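Local coordinates for DegV family protein ([Eubacterium] eligens, PDB 5UXY) that binds a long-chain fatty acid, heptadecanoic acid in this crystal, and probably serves, like other DegV family proteins, as a fatty-acid carrier, at residues A[56-61]-A[165-170]; A[81-86]-A[116-121]; A[229-234]-A[264-269]. All blocks are in the same frame, centred on the assembly; numbering follows the deposited sequence.

Interaction 1. Residues A[56-61]-A[165-170]. With X90 (heptadecanoic acid), chain D.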
loop_
_atom_site.group_PDB
_atom_site.type_symbol
_atom_site.label_atom_id
_atom_site.label_comp_id
_atom_site.label_asym_id
_atom_site.label_seq_id
_atom_site.Cartn_x
_atom_site.Cartn_y
_atom_site.Cartn_z
ATOM N N GLY A 56 -5.447 -22.550 -11.696
ATOM C CA GLY A 56 -5.055 -22.999 -10.376
ATOM C C GLY A 56 -4.997 -21.891 -9.325
ATOM O O GLY A 56 -5.240 -20.711 -9.577
ATOM N N ARG A 57 -4.688 -22.316 -8.106
ATOM C CA ARG A 57 -4.507 -21.410 -6.979
ATOM C C ARG A 57 -3.253 -20.572 -7.182
ATOM O O ARG A 57 -2.305 -20.995 -7.841
ATOM C CB ARG A 57 -4.380 -22.204 -5.677
ATOM C CG ARG A 57 -5.700 -22.702 -5.086
ATOM C CD ARG A 57 -5.840 -22.226 -3.634
ATOM N NE ARG A 57 -5.437 -20.819 -3.465
ATOM C CZ ARG A 57 -4.809 -20.347 -2.384
ATOM N NH1 ARG A 57 -4.456 -19.077 -2.295
ATOM N NH2 ARG A 57 -4.503 -21.164 -1.391
ATOM N N SER A 58 -3.251 -19.356 -6.621
ATOM C CA SER A 58 -2.038 -18.554 -6.599
ATOM C C SER A 58 -1.884 -18.011 -5.188
ATOM O O SER A 58 -2.856 -17.928 -4.431
ATOM C CB SER A 58 -2.047 -17.426 -7.651
ATOM O OG SER A 58 -3.304 -16.726 -7.641
ATOM N N TYR A 59 -0.645 -17.642 -4.860
ATOM C CA TYR A 59 -0.253 -17.381 -3.474
ATOM C C TYR A 59 0.640 -16.158 -3.410
ATOM O O TYR A 59 1.250 -15.780 -4.407
ATOM C CB TYR A 59 0.532 -18.553 -2.902
ATOM C CG TYR A 59 -0.150 -19.891 -3.093
ATOM C CD1 TYR A 59 -1.120 -20.317 -2.200
ATOM C CD2 TYR A 59 0.154 -20.704 -4.176
ATOM C CE1 TYR A 59 -1.774 -21.538 -2.370
ATOM C CE2 TYR A 59 -0.489 -21.933 -4.351
ATOM C CZ TYR A 59 -1.453 -22.330 -3.443
ATOM O OH TYR A 59 -2.108 -23.531 -3.577
ATOM N N THR A 60 0.714 -15.522 -2.217
ATOM C CA THR A 60 1.763 -14.545 -1.961
ATOM C C THR A 60 2.568 -14.949 -0.718
ATOM O O THR A 60 2.102 -15.715 0.127
ATOM C CB THR A 60 1.205 -13.118 -1.784
ATOM O OG1 THR A 60 0.279 -13.088 -0.684
ATOM C CG2 THR A 60 0.453 -12.693 -3.091
ATOM N N ALA A 61 3.753 -14.374 -0.609
ATOM C CA ALA A 61 4.641 -14.644 0.515
ATOM C C ALA A 61 5.332 -13.371 0.958
ATOM O O ALA A 61 5.752 -12.570 0.123
ATOM C CB ALA A 61 5.704 -15.679 0.142
ATOM N N LEU A 165 -7.922 -11.791 -3.503
ATOM C CA LEU A 165 -8.169 -11.612 -2.076
ATOM C C LEU A 165 -8.981 -12.777 -1.501
ATOM O O LEU A 165 -8.660 -13.313 -0.438
ATOM C CB LEU A 165 -8.921 -10.285 -1.815
ATOM C CG LEU A 165 -8.098 -9.002 -1.977
ATOM C CD1 LEU A 165 -9.073 -7.824 -2.232
ATOM C CD2 LEU A 165 -7.244 -8.754 -0.699
ATOM N N ALA A 166 -10.070 -13.154 -2.180
ATOM C CA ALA A 166 -10.976 -14.139 -1.622
ATOM C C ALA A 166 -10.341 -15.524 -1.600
ATOM O O ALA A 166 -10.513 -16.260 -0.631
ATOM C CB ALA A 166 -12.266 -14.189 -2.421
ATOM N N GLN A 167 -9.596 -15.895 -2.652
ATOM C CA GLN A 167 -9.034 -17.248 -2.642
ATOM C C GLN A 167 -7.919 -17.361 -1.621
ATOM O O GLN A 167 -7.604 -18.472 -1.195
ATOM C CB GLN A 167 -8.534 -17.654 -4.037
ATOM C CG GLN A 167 -7.244 -17.000 -4.438
ATOM C CD GLN A 167 -6.589 -17.576 -5.692
ATOM O OE1 GLN A 167 -6.287 -18.769 -5.764
ATOM N NE2 GLN A 167 -6.326 -16.717 -6.658
ATOM N N ASN A 168 -7.334 -16.242 -1.206
ATOM C CA ASN A 168 -6.319 -16.238 -0.153
ATOM C C ASN A 168 -6.881 -15.908 1.225
ATOM O O ASN A 168 -6.104 -15.644 2.166
ATOM C CB ASN A 168 -5.193 -15.261 -0.538
ATOM C CG ASN A 168 -4.274 -15.839 -1.616
ATOM O OD1 ASN A 168 -3.448 -16.723 -1.338
ATOM N ND2 ASN A 168 -4.400 -15.356 -2.833
ATOM N N GLY A 169 -8.201 -15.902 1.366
ATOM C CA GLY A 169 -8.838 -15.738 2.668
ATOM C C GLY A 169 -8.747 -14.355 3.251
ATOM O O GLY A 169 -8.802 -14.199 4.469
ATOM N N ARG A 170 -8.603 -13.336 2.417
ATOM C CA ARG A 170 -8.395 -11.987 2.919
ATOM C C ARG A 170 -9.635 -11.108 2.782
ATOM O O ARG A 170 -9.627 -9.957 3.234
ATOM C CB ARG A 170 -7.171 -11.392 2.196
ATOM C CG ARG A 170 -5.927 -11.930 2.900
ATOM C CD ARG A 170 -4.698 -11.891 2.104
ATOM N NE ARG A 170 -3.620 -12.192 3.038
ATOM C CZ ARG A 170 -2.721 -13.157 2.873
ATOM N NH1 ARG A 170 -1.813 -13.359 3.810
ATOM N NH2 ARG A 170 -2.726 -13.920 1.783
HETATM O O19 X90 D . 1.481 -12.821 1.485
HETATM C C21 X90 D . 1.451 -11.805 2.244
HETATM O O21 X90 D . 1.766 -11.948 3.484
HETATM C C22 X90 D . 0.982 -10.462 1.635
HETATM C C23 X90 D . -0.560 -10.432 1.773
HETATM C C24 X90 D . -1.115 -9.024 1.433
HETATM C C25 X90 D . -2.650 -9.035 1.731
HETATM C C26 X90 D . -3.366 -7.676 1.608
HETATM C C27 X90 D . -2.815 -6.850 0.452
HETATM C C28 X90 D . -3.753 -5.675 0.091
HETATM C C29 X90 D . -3.469 -5.161 -1.335
HETATM C C30 X90 D . -6.040 -4.358 -1.931
HETATM C C31 X90 D . -6.742 -3.130 -1.242
HETATM C C32 X90 D . -6.893 -3.441 0.262
HETATM C C33 X90 D . -6.862 -2.213 1.177
HETATM C C34 X90 D . -7.137 -2.534 2.668
HETATM C C35 X90 D . -5.844 -2.365 3.486
HETATM C C36 X90 D . -5.935 -2.715 4.982
HETATM C C39 X90 D . -4.489 -4.150 -1.930
HETATM O O HOH W 1 -4.923 -17.888 -9.255
HETATM O O HOH W 2 -1.100 -16.317 0.012
#

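Interaction 2. Residues A[81-86]-A[116-121]. With X90 (heptadecanoic acid), chain D.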
loop_
_atom_site.group_PDB
_atom_site.type_symbol
_atom_site.label_atom_id
_atom_site.label_comp_id
_atom_site.label_asym_id
_atom_site.label_seq_id
_atom_site.Cartn_x
_atom_site.Cartn_y
_atom_site.Cartn_z
ATOM N N VAL A 81 8.599 0.434 7.050
ATOM C CA VAL A 81 7.132 0.531 6.952
ATOM C C VAL A 81 6.623 -0.768 6.330
ATOM O O VAL A 81 7.161 -1.220 5.316
ATOM C CB VAL A 81 6.710 1.761 6.133
ATOM C CG1 VAL A 81 5.143 1.826 6.035
ATOM C CG2 VAL A 81 7.288 3.023 6.758
ATOM N N THR A 82 5.625 -1.414 6.965
ATOM C CA THR A 82 5.137 -2.682 6.420
ATOM C C THR A 82 3.642 -2.613 6.117
ATOM O O THR A 82 2.906 -1.810 6.660
ATOM C CB THR A 82 5.352 -3.896 7.359
ATOM O OG1 THR A 82 4.468 -3.803 8.469
ATOM C CG2 THR A 82 6.806 -3.942 7.933
ATOM N N ILE A 83 3.216 -3.485 5.215
ATOM C CA ILE A 83 1.777 -3.677 5.007
ATOM C C ILE A 83 1.130 -4.186 6.320
ATOM O O ILE A 83 1.791 -4.733 7.217
ATOM C CB ILE A 83 1.646 -4.657 3.829
ATOM C CG1 ILE A 83 0.182 -4.994 3.515
ATOM C CG2 ILE A 83 2.354 -5.909 4.122
ATOM C CD1 ILE A 83 0.068 -5.779 2.186
ATOM N N THR A 84 -0.164 -3.942 6.450
ATOM C CA THR A 84 -0.909 -4.236 7.662
ATOM C C THR A 84 -0.606 -5.602 8.264
ATOM O O THR A 84 -0.655 -6.643 7.593
ATOM C CB THR A 84 -2.427 -4.114 7.392
ATOM O OG1 THR A 84 -3.108 -4.548 8.569
ATOM C CG2 THR A 84 -2.839 -4.989 6.179
ATOM N N ALA A 85 -0.314 -5.586 9.570
ATOM C CA ALA A 85 -0.180 -6.843 10.304
ATOM C C ALA A 85 -1.508 -7.573 10.392
ATOM O O ALA A 85 -1.539 -8.777 10.700
ATOM C CB ALA A 85 0.331 -6.539 11.718
ATOM N N GLY A 86 -2.608 -6.876 10.100
ATOM C CA GLY A 86 -3.894 -7.539 10.131
ATOM C C GLY A 86 -4.193 -8.407 8.921
ATOM O O GLY A 86 -5.184 -9.143 8.946
ATOM N N LYS A 116 -0.914 -0.506 9.177
ATOM C CA LYS A 116 -2.336 -0.827 9.247
ATOM C C LYS A 116 -3.017 -0.634 7.894
ATOM O O LYS A 116 -4.243 -0.462 7.815
ATOM C CB LYS A 116 -3.006 0.041 10.295
ATOM C CG LYS A 116 -2.375 -0.077 11.682
ATOM C CD LYS A 116 -2.797 1.194 12.493
ATOM C CE LYS A 116 -2.794 0.984 13.976
ATOM N NZ LYS A 116 -3.641 2.016 14.652
ATOM N N SER A 117 -2.256 -0.703 6.819
ATOM C CA SER A 117 -2.873 -0.449 5.512
ATOM C C SER A 117 -1.967 -1.014 4.407
ATOM O O SER A 117 -1.322 -2.038 4.610
ATOM C CB SER A 117 -3.130 1.062 5.407
ATOM O OG SER A 117 -3.806 1.376 4.197
ATOM N N THR A 118 -1.922 -0.339 3.251
ATOM C CA THR A 118 -1.159 -0.842 2.096
ATOM C C THR A 118 -0.958 0.328 1.128
ATOM O O THR A 118 -1.504 1.409 1.328
ATOM C CB THR A 118 -1.886 -2.002 1.388
ATOM O OG1 THR A 118 -0.956 -2.687 0.543
ATOM C CG2 THR A 118 -3.083 -1.468 0.516
ATOM N N GLY A 119 -0.121 0.099 0.117
ATOM C CA GLY A 119 -0.037 0.955 -1.047
ATOM C C GLY A 119 0.094 2.429 -0.717
ATOM O O GLY A 119 1.062 2.858 -0.080
ATOM N N PRO A 120 -0.856 3.266 -1.186
ATOM C CA PRO A 120 -0.623 4.710 -1.083
ATOM C C PRO A 120 -0.591 5.207 0.345
ATOM O O PRO A 120 -0.028 6.280 0.598
ATOM C CB PRO A 120 -1.796 5.337 -1.886
ATOM C CG PRO A 120 -2.831 4.225 -1.920
ATOM C CD PRO A 120 -2.009 2.960 -2.054
ATOM N N GLN A 121 -1.173 4.464 1.294
ATOM C CA GLN A 121 -1.070 4.899 2.682
ATOM C C GLN A 121 0.345 4.654 3.219
ATOM O O GLN A 121 0.911 5.516 3.916
ATOM C CB GLN A 121 -2.154 4.206 3.526
ATOM C CG GLN A 121 -2.274 4.818 4.962
ATOM C CD GLN A 121 -3.661 4.624 5.590
ATOM O OE1 GLN A 121 -4.440 3.764 5.176
ATOM N NE2 GLN A 121 -3.955 5.403 6.637
HETATM O O19 X90 D . 1.481 -12.821 1.485
HETATM C C21 X90 D . 1.451 -11.805 2.244
HETATM O O21 X90 D . 1.766 -11.948 3.484
HETATM C C22 X90 D . 0.982 -10.462 1.635
HETATM C C23 X90 D . -0.560 -10.432 1.773
HETATM C C24 X90 D . -1.115 -9.024 1.433
HETATM C C25 X90 D . -2.650 -9.035 1.731
HETATM C C26 X90 D . -3.366 -7.676 1.608
HETATM C C27 X90 D . -2.815 -6.850 0.452
HETATM C C28 X90 D . -3.753 -5.675 0.091
HETATM C C29 X90 D . -3.469 -5.161 -1.335
HETATM C C30 X90 D . -6.040 -4.358 -1.931
HETATM C C31 X90 D . -6.742 -3.130 -1.242
HETATM C C32 X90 D . -6.893 -3.441 0.262
HETATM C C33 X90 D . -6.862 -2.213 1.177
HETATM C C34 X90 D . -7.137 -2.534 2.668
HETATM C C35 X90 D . -5.844 -2.365 3.486
HETATM C C36 X90 D . -5.935 -2.715 4.982
HETATM C C39 X90 D . -4.489 -4.150 -1.930
#

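Interaction 3. Residues A[229-234]-A[264-269]. With X90 (heptadecanoic acid), chain D.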
loop_
_atom_site.group_PDB
_atom_site.type_symbol
_atom_site.label_atom_id
_atom_site.label_comp_id
_atom_site.label_asym_id
_atom_site.label_seq_id
_atom_site.Cartn_x
_atom_site.Cartn_y
_atom_site.Cartn_z
ATOM N N CYS A 229 -2.896 5.042 -6.539
ATOM C CA CYS A 229 -2.279 4.069 -7.428
ATOM C C CYS A 229 -3.356 3.263 -8.141
ATOM O O CYS A 229 -4.519 3.215 -7.711
ATOM C CB CYS A 229 -1.274 3.141 -6.715
ATOM S SG CYS A 229 -2.065 1.913 -5.807
ATOM N N HIS A 230 -3.007 2.765 -9.329
ATOM C CA HIS A 230 -3.963 2.059 -10.142
ATOM C C HIS A 230 -3.305 0.855 -10.792
ATOM O O HIS A 230 -2.078 0.824 -11.012
ATOM C CB HIS A 230 -4.536 2.993 -11.217
ATOM C CG HIS A 230 -3.504 3.407 -12.211
ATOM N ND1 HIS A 230 -3.195 2.645 -13.316
ATOM C CD2 HIS A 230 -2.656 4.463 -12.227
ATOM C CE1 HIS A 230 -2.211 3.223 -13.978
ATOM N NE2 HIS A 230 -1.875 4.334 -13.347
ATOM N N VAL A 231 -4.132 -0.140 -11.097
ATOM C CA VAL A 231 -3.700 -1.350 -11.788
ATOM C C VAL A 231 -4.258 -1.273 -13.204
ATOM O O VAL A 231 -5.391 -1.709 -13.445
ATOM C CB VAL A 231 -4.211 -2.619 -11.100
ATOM C CG1 VAL A 231 -3.630 -3.916 -11.764
ATOM C CG2 VAL A 231 -3.915 -2.560 -9.608
ATOM N N GLU A 232 -3.460 -0.765 -14.130
ATOM C CA GLU A 232 -3.872 -0.586 -15.530
ATOM C C GLU A 232 -5.202 0.160 -15.629
ATOM O O GLU A 232 -6.118 -0.238 -16.352
ATOM C CB GLU A 232 -3.933 -1.946 -16.233
ATOM C CG GLU A 232 -2.585 -2.633 -16.151
ATOM C CD GLU A 232 -2.454 -3.836 -17.068
ATOM O OE1 GLU A 232 -3.478 -4.429 -17.464
ATOM O OE2 GLU A 232 -1.300 -4.186 -17.379
ATOM N N ASN A 233 -5.326 1.232 -14.866
ATOM C CA ASN A 233 -6.514 2.068 -14.941
ATOM C C ASN A 233 -6.123 3.505 -14.671
ATOM O O ASN A 233 -6.656 4.193 -13.807
ATOM C CB ASN A 233 -7.589 1.611 -13.972
ATOM C CG ASN A 233 -8.957 2.062 -14.419
ATOM O OD1 ASN A 233 -9.058 2.885 -15.353
ATOM N ND2 ASN A 233 -10.004 1.530 -13.803
ATOM N N GLU A 234 -5.173 3.989 -15.473
ATOM C CA GLU A 234 -4.798 5.374 -15.341
ATOM C C GLU A 234 -5.979 6.294 -15.599
ATOM O O GLU A 234 -6.048 7.389 -15.037
ATOM C CB GLU A 234 -3.654 5.664 -16.328
ATOM C CG GLU A 234 -2.919 6.951 -16.026
ATOM C CD GLU A 234 -1.741 7.096 -16.973
ATOM O OE1 GLU A 234 -1.035 6.070 -17.177
ATOM O OE2 GLU A 234 -1.548 8.199 -17.537
ATOM N N TYR A 264 -1.609 -7.687 -7.844
ATOM C CA TYR A 264 -2.173 -9.021 -7.658
ATOM C C TYR A 264 -3.484 -8.964 -6.857
ATOM O O TYR A 264 -4.482 -9.591 -7.242
ATOM C CB TYR A 264 -1.133 -9.927 -6.960
ATOM C CG TYR A 264 -1.690 -11.262 -6.589
ATOM C CD1 TYR A 264 -1.843 -12.238 -7.579
ATOM C CD2 TYR A 264 -2.099 -11.551 -5.277
ATOM C CE1 TYR A 264 -2.416 -13.489 -7.274
ATOM C CE2 TYR A 264 -2.636 -12.822 -4.946
ATOM C CZ TYR A 264 -2.793 -13.775 -5.956
ATOM O OH TYR A 264 -3.339 -14.994 -5.665
ATOM N N TYR A 265 -3.483 -8.235 -5.720
ATOM C CA TYR A 265 -4.645 -8.214 -4.826
ATOM C C TYR A 265 -5.711 -7.191 -5.245
ATOM O O TYR A 265 -6.920 -7.446 -5.041
ATOM C CB TYR A 265 -4.204 -7.938 -3.383
ATOM C CG TYR A 265 -3.691 -9.186 -2.729
ATOM C CD1 TYR A 265 -4.546 -10.308 -2.583
ATOM C CD2 TYR A 265 -2.360 -9.283 -2.289
ATOM C CE1 TYR A 265 -4.091 -11.501 -1.988
ATOM C CE2 TYR A 265 -1.891 -10.489 -1.690
ATOM C CZ TYR A 265 -2.760 -11.561 -1.532
ATOM O OH TYR A 265 -2.349 -12.758 -0.992
ATOM N N ALA A 266 -5.313 -6.059 -5.829
ATOM C CA ALA A 266 -6.341 -5.119 -6.307
ATOM C C ALA A 266 -6.934 -5.522 -7.663
ATOM O O ALA A 266 -8.088 -5.171 -7.970
ATOM C CB ALA A 266 -5.771 -3.700 -6.371
ATOM N N GLU A 267 -6.171 -6.245 -8.470
ATOM C CA GLU A 267 -6.511 -6.803 -9.791
ATOM C C GLU A 267 -6.693 -5.750 -10.874
ATOM O O GLU A 267 -6.785 -4.557 -10.602
ATOM C CB GLU A 267 -7.730 -7.714 -9.713
ATOM C CG GLU A 267 -7.344 -8.920 -8.892
ATOM C CD GLU A 267 -8.303 -10.070 -9.052
ATOM O OE1 GLU A 267 -8.581 -10.442 -10.205
ATOM O OE2 GLU A 267 -8.774 -10.596 -8.022
ATOM N N ARG A 268 -6.668 -6.193 -12.131
ATOM C CA ARG A 268 -6.822 -5.264 -13.246
ATOM C C ARG A 268 -8.034 -4.370 -13.041
ATOM O O ARG A 268 -9.109 -4.848 -12.659
ATOM C CB ARG A 268 -6.998 -6.090 -14.541
ATOM C CG ARG A 268 -6.436 -5.490 -15.769
ATOM C CD ARG A 268 -6.207 -6.608 -16.789
ATOM N NE ARG A 268 -4.822 -6.592 -17.230
ATOM C CZ ARG A 268 -4.172 -7.627 -17.751
ATOM N NH1 ARG A 268 -4.786 -8.803 -17.921
ATOM N NH2 ARG A 268 -2.906 -7.465 -18.129
ATOM N N GLY A 269 -7.848 -3.064 -13.303
ATOM C CA GLY A 269 -8.896 -2.095 -13.154
ATOM C C GLY A 269 -8.921 -1.417 -11.797
ATOM O O GLY A 269 -9.606 -0.396 -11.638
HETATM O O19 X90 D . 1.481 -12.821 1.485
HETATM C C21 X90 D . 1.451 -11.805 2.244
HETATM O O21 X90 D . 1.766 -11.948 3.484
HETATM C C22 X90 D . 0.982 -10.462 1.635
HETATM C C23 X90 D . -0.560 -10.432 1.773
HETATM C C24 X90 D . -1.115 -9.024 1.433
HETATM C C25 X90 D . -2.650 -9.035 1.731
HETATM C C26 X90 D . -3.366 -7.676 1.608
HETATM C C27 X90 D . -2.815 -6.850 0.452
HETATM C C28 X90 D . -3.753 -5.675 0.091
HETATM C C29 X90 D . -3.469 -5.161 -1.335
HETATM C C30 X90 D . -6.040 -4.358 -1.931
HETATM C C31 X90 D . -6.742 -3.130 -1.242
HETATM C C32 X90 D . -6.893 -3.441 0.262
HETATM C C33 X90 D . -6.862 -2.213 1.177
HETATM C C34 X90 D . -7.137 -2.534 2.668
HETATM C C35 X90 D . -5.844 -2.365 3.486
HETATM C C36 X90 D . -5.935 -2.715 4.982
HETATM C C39 X90 D . -4.489 -4.150 -1.930
#

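Interaction 1. Residues A[56-61]-A[165-170]
Gln167 OE1 takes two donors from the facing loop, the side-chain Arg57 NE and the backbone Ser58 N, each at 3.2 Å and both from the same face of its amide plane. The Arg57 bond is nearly straight (175°) and lies in the guanidinium plane, whereas Ser58 N sits well above the carbonyl plane. The other half of the amide, Gln167 NE2, gives to Asn164 OD1 and to a water that also bonds Gly56 O and Ser58 OG; Ser58 OG is also hydrogen-bonded to Tyr264 OH. Asn168 OD1 receives a firm bond from a second water, 2.7 Å away, and a weak, bent one from Arg57 NH1; Asn168 ND2 gives to Asn164 O and, weakly, across the contact to Ser58 O. The helix 163-167 ends here in a Schellman motif, Arg170 N reaching Leu165 O (2.9 Å) with Gly169 as the C-prime residue, and this turn brings Arg170 to the fatty acid. There the guanidinium lies flat against the chain, X90 C23 3.6 Å above the plane over its centre, while Arg170 NE bonds Met87 O. Thr60 OG1 bonds the carboxylate oxygen X90 O19, at 2.5 Å so short that the exact length is doubtful; the fatty acid is also hydrogen-bonded to Ser88 OG.

Interaction 2. Residues A[81-86]-A[116-121]
Thr84 N donates to Ser117 O at 2.9 Å, in the carbonyl plane and with an N-H...O angle of 154°, the one hydrogen bond that joins the two loops. The same oxygen is approached by Ile83, whose CA makes a CH...O contact of 3.5 Å with Ser117 O. Beside this bond the Thr84 side chain lies against the backbone of the other loop: its CB is 3.6 Å from Lys116 C, and its CG2 packs on Ser117 O. The torsion that sets OG1 opposite the backbone N (chi1 174°) turns the hydroxyl to its own loop, where it accepts from Gly86 N at 2.8 Å in an ST turn; OG1 also bonds Gly194 O. A valine here would probably leave Gly86 N and Gly194 O without this shared partner and free the turn to shift. Ile83 and Thr118 lie side by side and point the same way, the CD1 of Ile83 3.6 Å from Thr118 OG1, a buried hydroxyl with no polar partner in the model. Both side chains reach the lipid: Ile83 CD1 stands 3.5 Å from X90 C27, and Thr118 CG2 touches the chain further on, near C33 and C39. At the far end of the chain X90 C36 rests close to Ser117 CA. Ser117 OG turns from the contact and bonds Gln121 OE1, in the first turn of helix 119-134. Strands 77-82 and 109-114 are parallel neighbours, and the loops leaving their C-terminal ends lie against the acyl chain, consistent with the fatty-acid site of DegV family proteins.

Interaction 3. Residues A[229-234]-A[264-269]
Val231 fits against the last turn of helix 260-266 and the loop after it, where strand 226-230 of the six-stranded mixed sheet gives way to the loop before helix 234-248. This is the close-packed part. Val231 CB lies 3.3 Å from Glu267 O, its CG1 packs on the backbone of Glu267 and Arg268, and its CG2 meets Ala266 CB at 3.9 Å. Gly269 N then bonds Val231 O at 2.8 Å, approaching almost in line with the carbonyl; Gly269, at a positive phi, has a backbone shape in which a CB would press on the preceding carbonyl. Pointing away from segment 229-234, Tyr265 lays one ring face against the fatty acid, X90 C25 3.8 Å above the ring plane toward the rim, and has Tyr264 CD2 over the other.

The side nearer solvent is polar. Glu232 and Arg268, both partly exposed, form a salt bridge through one carboxylate oxygen: Arg268 NE gives to the syn side of Glu232 OE1 at 2.6 Å, in the guanidinium plane though tilted out of the carboxylate plane, while the NH2 bond to that oxygen is weak. Arg268 NH2 has a second anionic partner in Asp49 of helix 44-53. Asn233, the N-cap of helix 234-248, uses OD1 for Leu236 N and turns its amide nitrogen back across the contact: Asn233 ND2 meets Gly269 O at 2.9 Å, the N-H...O line straight at 180°.

In the fold
The three contacts surround one bound fatty acid, and their centres lie 17 to 18 Å apart. Along the chain interaction 2 is nested in the loop closed by interaction 1, and interaction 3 opens only after both have closed. Strands 59-61 and 77-82 place interactions 1 and 2 on the same mixed sheet, while interaction 3 belongs to the second sheet, through strand 226-230. Interactions 1 and 3 touch through the tyrosines of helix 260-266: Tyr264 OH is 2.6 Å from Ser58 OG, and Tyr265 OH bonds Thr60 OG1. Interactions 2 and 3 meet through Pro120 and Cys229. The lipid touches contacts from both sheets, its carboxylate at interaction 1 and its tail end at interaction 2.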